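Local coordinates for protein dermonecrotic toxin (Pasteurella multocida, PDB 2EBF) that acts as a potent mitogenic and osteolytic toxin that induces bone resorption and is associated with severe progressive atrophic rhinitis in pigs, at residues F417-L431 with F443-F457. Residues are numbered along the deposited sequence; the frame is centred on the assembly and turned at random.
Sequences FLQGSNEWKTLDAML and FRKLLQSAKDNNIKF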
loop_
_atom_site.group_PDB
_atom_site.type_symbol
_atom_site.label_atom_id
_atom_site.label_comp_id
_atom_site.label_asym_id
_atom_site.label_seq_id
_atom_site.Cartn_x
_atom_site.Cartn_y
_atom_site.Cartn_z
ATOM N N PHE A 417 -4.776 -30.070 13.100
ATOM C CA PHE A 417 -6.094 -30.687 13.191
ATOM C C PHE A 417 -6.286 -31.746 12.112
ATOM O O PHE A 417 -6.731 -32.854 12.403
ATOM C CB PHE A 417 -7.209 -29.643 13.091
ATOM C CG PHE A 417 -8.587 -30.243 13.014
ATOM C CD1 PHE A 417 -9.320 -30.486 14.171
ATOM C CD2 PHE A 417 -9.146 -30.589 11.785
ATOM C CE1 PHE A 417 -10.595 -31.050 14.104
ATOM C CE2 PHE A 417 -10.417 -31.155 11.712
ATOM C CZ PHE A 417 -11.141 -31.385 12.875
ATOM N N LEU A 418 -5.950 -31.392 10.872
ATOM C CA LEU A 418 -6.149 -32.270 9.718
ATOM C C LEU A 418 -5.344 -33.561 9.805
ATOM O O LEU A 418 -5.768 -34.595 9.291
ATOM C CB LEU A 418 -5.794 -31.539 8.423
ATOM C CG LEU A 418 -6.755 -30.447 7.950
ATOM C CD1 LEU A 418 -6.182 -29.757 6.725
ATOM C CD2 LEU A 418 -8.131 -31.022 7.649
ATOM N N GLN A 419 -4.185 -33.486 10.452
ATOM C CA GLN A 419 -3.291 -34.638 10.604
ATOM C C GLN A 419 -3.545 -35.438 11.886
ATOM O O GLN A 419 -2.797 -36.365 12.209
ATOM C CB GLN A 419 -1.829 -34.180 10.508
ATOM C CG GLN A 419 -1.375 -33.902 9.071
ATOM C CD GLN A 419 -0.562 -32.623 8.938
ATOM O OE1 GLN A 419 0.520 -32.491 9.520
ATOM N NE2 GLN A 419 -1.085 -31.666 8.162
ATOM N N GLY A 420 -4.608 -35.088 12.607
ATOM C CA GLY A 420 -5.011 -35.837 13.802
ATOM C C GLY A 420 -4.263 -35.481 15.074
ATOM O O GLY A 420 -4.350 -36.202 16.072
ATOM N N SER A 421 -3.525 -34.372 15.042
ATOM C CA SER A 421 -2.840 -33.856 16.226
ATOM C C SER A 421 -3.839 -33.188 17.166
ATOM O O SER A 421 -4.951 -32.842 16.757
ATOM C CB SER A 421 -1.740 -32.868 15.822
ATOM O OG SER A 421 -1.322 -32.062 16.916
ATOM N N ASN A 422 -3.441 -33.019 18.424
ATOM C CA ASN A 422 -4.276 -32.334 19.408
ATOM C C ASN A 422 -3.842 -30.883 19.654
ATOM O O ASN A 422 -4.500 -30.145 20.398
ATOM C CB ASN A 422 -4.297 -33.119 20.721
ATOM C CG ASN A 422 -5.647 -33.067 21.415
ATOM O OD1 ASN A 422 -6.510 -32.242 21.088
ATOM N ND2 ASN A 422 -5.839 -33.961 22.383
ATOM N N GLU A 423 -2.745 -30.477 19.012
ATOM C CA GLU A 423 -2.187 -29.134 19.180
ATOM C C GLU A 423 -2.889 -28.101 18.285
ATOM O O GLU A 423 -2.354 -27.676 17.256
ATOM C CB GLU A 423 -0.667 -29.145 18.955
ATOM C CG GLU A 423 0.061 -27.910 19.520
ATOM C CD GLU A 423 1.505 -28.194 19.948
ATOM O OE1 GLU A 423 1.804 -29.347 20.347
ATOM O OE2 GLU A 423 2.334 -27.252 19.900
ATOM N N TRP A 424 -4.093 -27.709 18.695
ATOM C CA TRP A 424 -4.889 -26.704 17.980
ATOM C C TRP A 424 -5.885 -26.010 18.914
ATOM O O TRP A 424 -7.038 -25.774 18.546
ATOM C CB TRP A 424 -5.599 -27.315 16.761
ATOM C CG TRP A 424 -6.411 -28.559 17.049
ATOM C CD1 TRP A 424 -5.932 -29.824 17.227
ATOM C CD2 TRP A 424 -7.838 -28.650 17.170
ATOM N NE1 TRP A 424 -6.968 -30.699 17.459
ATOM C CE2 TRP A 424 -8.149 -30.007 17.428
ATOM C CE3 TRP A 424 -8.888 -27.721 17.081
ATOM C CZ2 TRP A 424 -9.460 -30.454 17.603
ATOM C CZ3 TRP A 424 -10.195 -28.169 17.251
ATOM C CH2 TRP A 424 -10.467 -29.524 17.514
ATOM N N LYS A 425 -5.421 -25.666 20.116
ATOM C CA LYS A 425 -6.277 -25.071 21.147
ATOM C C LYS A 425 -6.798 -23.681 20.760
ATOM O O LYS A 425 -7.965 -23.363 21.001
ATOM C CB LYS A 425 -5.567 -25.025 22.513
ATOM C CG LYS A 425 -5.118 -26.382 23.084
ATOM C CD LYS A 425 -6.289 -27.247 23.553
ATOM C CE LYS A 425 -5.826 -28.621 24.067
ATOM N NZ LYS A 425 -5.028 -28.527 25.331
ATOM N N THR A 426 -5.933 -22.859 20.167
ATOM C CA THR A 426 -6.342 -21.527 19.691
ATOM C C THR A 426 -7.408 -21.639 18.603
ATOM O O THR A 426 -8.448 -20.977 18.665
ATOM C CB THR A 426 -5.143 -20.704 19.182
ATOM O OG1 THR A 426 -4.164 -20.613 20.222
ATOM C CG2 THR A 426 -5.577 -19.293 18.781
ATOM N N LEU A 427 -7.150 -22.499 17.626
ATOM C CA LEU A 427 -8.148 -22.863 16.621
ATOM C C LEU A 427 -9.475 -23.294 17.271
ATOM O O LEU A 427 -10.547 -22.771 16.930
ATOM C CB LEU A 427 -7.591 -23.962 15.706
ATOM C CG LEU A 427 -8.494 -24.557 14.608
ATOM C CD1 LEU A 427 -8.955 -23.480 13.624
ATOM C CD2 LEU A 427 -7.796 -25.706 13.884
ATOM N N ASP A 428 -9.390 -24.217 18.231
ATOM C CA ASP A 428 -10.560 -24.735 18.942
ATOM C C ASP A 428 -11.350 -23.610 19.605
ATOM O O ASP A 428 -12.576 -23.532 19.461
ATOM C CB ASP A 428 -10.122 -25.779 19.982
ATOM C CG ASP A 428 -11.293 -26.524 20.606
ATOM O OD1 ASP A 428 -12.274 -26.842 19.893
ATOM O OD2 ASP A 428 -11.229 -26.804 21.822
ATOM N N ALA A 429 -10.640 -22.731 20.314
ATOM C CA ALA A 429 -11.252 -21.577 20.958
ATOM C C ALA A 429 -11.908 -20.667 19.930
ATOM O O ALA A 429 -13.029 -20.180 20.135
ATOM C CB ALA A 429 -10.212 -20.803 21.750
ATOM N N MET A 430 -11.207 -20.439 18.820
ATOM C CA MET A 430 -11.735 -19.588 17.756
ATOM C C MET A 430 -13.006 -20.185 17.142
ATOM O O MET A 430 -13.976 -19.457 16.874
ATOM C CB MET A 430 -10.665 -19.307 16.696
ATOM C CG MET A 430 -9.568 -18.350 17.173
ATOM S SD MET A 430 -8.558 -17.775 15.796
ATOM C CE MET A 430 -7.418 -16.649 16.592
ATOM N N LEU A 431 -13.017 -21.504 16.957
ATOM C CA LEU A 431 -14.226 -22.200 16.485
ATOM C C LEU A 431 -15.408 -22.035 17.438
ATOM O O LEU A 431 -16.528 -21.777 16.992
ATOM C CB LEU A 431 -13.963 -23.685 16.214
ATOM C CG LEU A 431 -13.019 -24.038 15.054
ATOM C CD1 LEU A 431 -12.702 -25.525 15.062
ATOM C CD2 LEU A 431 -13.571 -23.612 13.690
ATOM N N PHE A 443 -19.155 -24.257 11.659
ATOM C CA PHE A 443 -17.748 -24.029 11.309
ATOM C C PHE A 443 -16.893 -25.221 11.734
ATOM O O PHE A 443 -16.043 -25.694 10.976
ATOM C CB PHE A 443 -17.225 -22.718 11.913
ATOM C CG PHE A 443 -17.748 -21.467 11.220
ATOM C CD1 PHE A 443 -18.820 -20.755 11.753
ATOM C CD2 PHE A 443 -17.169 -21.013 10.033
ATOM C CE1 PHE A 443 -19.303 -19.594 11.117
ATOM C CE2 PHE A 443 -17.636 -19.863 9.394
ATOM C CZ PHE A 443 -18.703 -19.149 9.936
ATOM N N ARG A 444 -17.142 -25.716 12.946
ATOM C CA ARG A 444 -16.495 -26.928 13.445
ATOM C C ARG A 444 -16.799 -28.126 12.546
ATOM O O ARG A 444 -15.897 -28.873 12.163
ATOM C CB ARG A 444 -16.953 -27.205 14.879
ATOM C CG ARG A 444 -16.246 -28.354 15.555
ATOM C CD ARG A 444 -16.606 -28.442 17.040
ATOM N NE ARG A 444 -16.171 -27.257 17.789
ATOM C CZ ARG A 444 -14.935 -27.049 18.243
ATOM N NH1 ARG A 444 -13.973 -27.942 18.041
ATOM N NH2 ARG A 444 -14.657 -25.933 18.906
ATOM N N LYS A 445 -18.075 -28.294 12.212
ATOM C CA LYS A 445 -18.519 -29.373 11.326
ATOM C C LYS A 445 -17.880 -29.315 9.943
ATOM O O LYS A 445 -17.532 -30.357 9.364
ATOM C CB LYS A 445 -20.041 -29.362 11.199
ATOM C CG LYS A 445 -20.747 -30.219 12.246
ATOM C CD LYS A 445 -22.217 -29.843 12.398
ATOM C CE LYS A 445 -23.103 -30.541 11.379
ATOM N NZ LYS A 445 -24.519 -30.631 11.869
ATOM N N LEU A 446 -17.734 -28.097 9.420
ATOM C CA LEU A 446 -17.091 -27.871 8.122
ATOM C C LEU A 446 -15.642 -28.344 8.166
ATOM O O LEU A 446 -15.194 -29.065 7.279
ATOM C CB LEU A 446 -17.125 -26.383 7.776
ATOM C CG LEU A 446 -17.312 -25.866 6.347
ATOM C CD1 LEU A 446 -16.498 -24.606 6.183
ATOM C CD2 LEU A 446 -17.003 -26.873 5.234
ATOM N N LEU A 447 -14.921 -27.931 9.208
ATOM C CA LEU A 447 -13.542 -28.351 9.417
ATOM C C LEU A 447 -13.459 -29.864 9.583
ATOM O O LEU A 447 -12.575 -30.509 9.022
ATOM C CB LEU A 447 -12.988 -27.713 10.686
ATOM C CG LEU A 447 -11.532 -27.245 10.749
ATOM C CD1 LEU A 447 -11.062 -27.271 12.194
ATOM C CD2 LEU A 447 -10.578 -28.035 9.857
ATOM N N GLN A 448 -14.368 -30.403 10.390
ATOM C CA GLN A 448 -14.426 -31.835 10.644
ATOM C C GLN A 448 -14.601 -32.590 9.324
ATOM O O GLN A 448 -13.930 -33.602 9.083
ATOM C CB GLN A 448 -15.559 -32.149 11.632
ATOM C CG GLN A 448 -15.558 -33.571 12.197
ATOM C CD GLN A 448 -14.216 -33.966 12.781
ATOM O OE1 GLN A 448 -13.523 -34.818 12.229
ATOM N NE2 GLN A 448 -13.832 -33.328 13.883
ATOM N N SER A 449 -15.481 -32.085 8.460
ATOM C CA SER A 449 -15.748 -32.742 7.175
ATOM C C SER A 449 -14.527 -32.773 6.250
ATOM O O SER A 449 -14.321 -33.749 5.527
ATOM C CB SER A 449 -16.948 -32.112 6.464
ATOM O OG SER A 449 -16.603 -30.872 5.855
ATOM N N ALA A 450 -13.721 -31.712 6.283
ATOM C CA ALA A 450 -12.499 -31.634 5.477
ATOM C C ALA A 450 -11.497 -32.717 5.883
ATOM O O ALA A 450 -10.840 -33.327 5.031
ATOM C CB ALA A 450 -11.864 -30.240 5.595
ATOM N N LYS A 451 -11.389 -32.950 7.188
ATOM C CA LYS A 451 -10.519 -33.991 7.715
ATOM C C LYS A 451 -11.036 -35.371 7.314
ATOM O O LYS A 451 -10.297 -36.161 6.726
ATOM C CB LYS A 451 -10.399 -33.881 9.236
ATOM C CG LYS A 451 -9.450 -34.910 9.856
ATOM C CD LYS A 451 -9.267 -34.700 11.358
ATOM C CE LYS A 451 -10.259 -35.509 12.172
ATOM N NZ LYS A 451 -9.738 -36.845 12.600
ATOM N N ASP A 452 -12.310 -35.629 7.615
ATOM C CA ASP A 452 -12.961 -36.919 7.353
ATOM C C ASP A 452 -12.943 -37.286 5.877
ATOM O O ASP A 452 -12.899 -38.466 5.527
ATOM C CB ASP A 452 -14.419 -36.897 7.837
ATOM C CG ASP A 452 -14.548 -36.781 9.350
ATOM O OD1 ASP A 452 -13.598 -37.135 10.079
ATOM O OD2 ASP A 452 -15.624 -36.342 9.812
ATOM N N ASN A 453 -12.987 -36.274 5.015
ATOM C CA ASN A 453 -13.088 -36.505 3.581
ATOM C C ASN A 453 -11.801 -36.240 2.807
ATOM O O ASN A 453 -11.793 -36.293 1.578
ATOM C CB ASN A 453 -14.268 -35.718 3.001
ATOM C CG ASN A 453 -15.599 -36.198 3.542
ATOM O OD1 ASN A 453 -16.158 -37.185 3.061
ATOM N ND2 ASN A 453 -16.109 -35.511 4.556
ATOM N N ASN A 454 -10.716 -35.986 3.538
ATOM C CA ASN A 454 -9.410 -35.652 2.955
ATOM C C ASN A 454 -9.460 -34.530 1.909
ATOM O O ASN A 454 -8.885 -34.637 0.821
ATOM C CB ASN A 454 -8.713 -36.903 2.407
ATOM C CG ASN A 454 -8.535 -37.976 3.462
ATOM O OD1 ASN A 454 -9.083 -39.077 3.346
ATOM N ND2 ASN A 454 -7.773 -37.663 4.507
ATOM N N ILE A 455 -10.168 -33.461 2.261
ATOM C CA ILE A 455 -10.230 -32.245 1.459
ATOM C C ILE A 455 -9.373 -31.207 2.170
ATOM O O ILE A 455 -9.397 -31.114 3.406
ATOM C CB ILE A 455 -11.696 -31.732 1.326
ATOM C CG1 ILE A 455 -12.605 -32.803 0.699
ATOM C CG2 ILE A 455 -11.770 -30.417 0.536
ATOM C CD1 ILE A 455 -12.250 -33.214 -0.748
ATOM N N LYS A 456 -8.602 -30.447 1.396
ATOM C CA LYS A 456 -7.798 -29.343 1.939
ATOM C C LYS A 456 -8.680 -28.286 2.583
ATOM O O LYS A 456 -9.758 -27.981 2.074
ATOM C CB LYS A 456 -6.962 -28.698 0.835
ATOM C CG LYS A 456 -5.838 -29.576 0.331
ATOM C CD LYS A 456 -5.329 -29.112 -1.026
ATOM C CE LYS A 456 -4.514 -27.832 -0.924
ATOM N NZ LYS A 456 -3.340 -27.932 0.012
ATOM N N PHE A 457 -8.228 -27.751 3.717
ATOM C CA PHE A 457 -8.919 -26.673 4.413
ATOM C C PHE A 457 -7.970 -25.487 4.575
ATOM O O PHE A 457 -6.872 -25.623 5.125
ATOM C CB PHE A 457 -9.435 -27.129 5.783
ATOM C CG PHE A 457 -10.383 -26.152 6.432
ATOM C CD1 PHE A 457 -11.757 -26.264 6.236
ATOM C CD2 PHE A 457 -9.904 -25.117 7.233
ATOM C CE1 PHE A 457 -12.639 -25.380 6.828
ATOM C CE2 PHE A 457 -10.778 -24.227 7.830
ATOM C CZ PHE A 457 -12.155 -24.353 7.623
HETATM O O HOH W 1 -7.226 -37.154 10.464
#
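F417 lays one face of its ring over L447, whose CD1 sits 3.8 Å from the ring centroid and only 9° off the normal, a CH-pi contact. The chi1 of 173° swings the phenyl ring away from the backbone N and across to helix 442-452, where the aliphatic chain of K451 adds a second, off-centre CH-pi contact through CD. L447 is shared by both helices of the first segment: its CD1 also meets L427 CD2 tip to tip and lies 3.7 Å from L431 CD1. Beside this cluster, L418 spreads its methyls over A450 and the start of strand 456-461, touching F457 CB.

At the other end the contact turns polar. R444 presents NH1 and NH2 end-on to a single oxygen, D428 OD1, each at 2.7 Å; NH1 arrives nearly along the C-O axis, NH2 from above the carboxylate plane, and the two flat groups stand 84° apart. A bend at chi3 brings the guanidinium back over L431, whose CB packs on one face, while NH1 lies at the edge of the W424 ring. D428 OD2 is hydrogen-bonded to the hydroxyl of Y285.

The contact joins three helices beside an outermost strand of the mixed sheet within the Pasteurella multocida toxin C2 domain, in the C-terminal region of the toxin. Its chemistry implies an apolar centre built on L447, with the bridged arginine and carboxylate, each probably favouring the other's charged form, bordering one end.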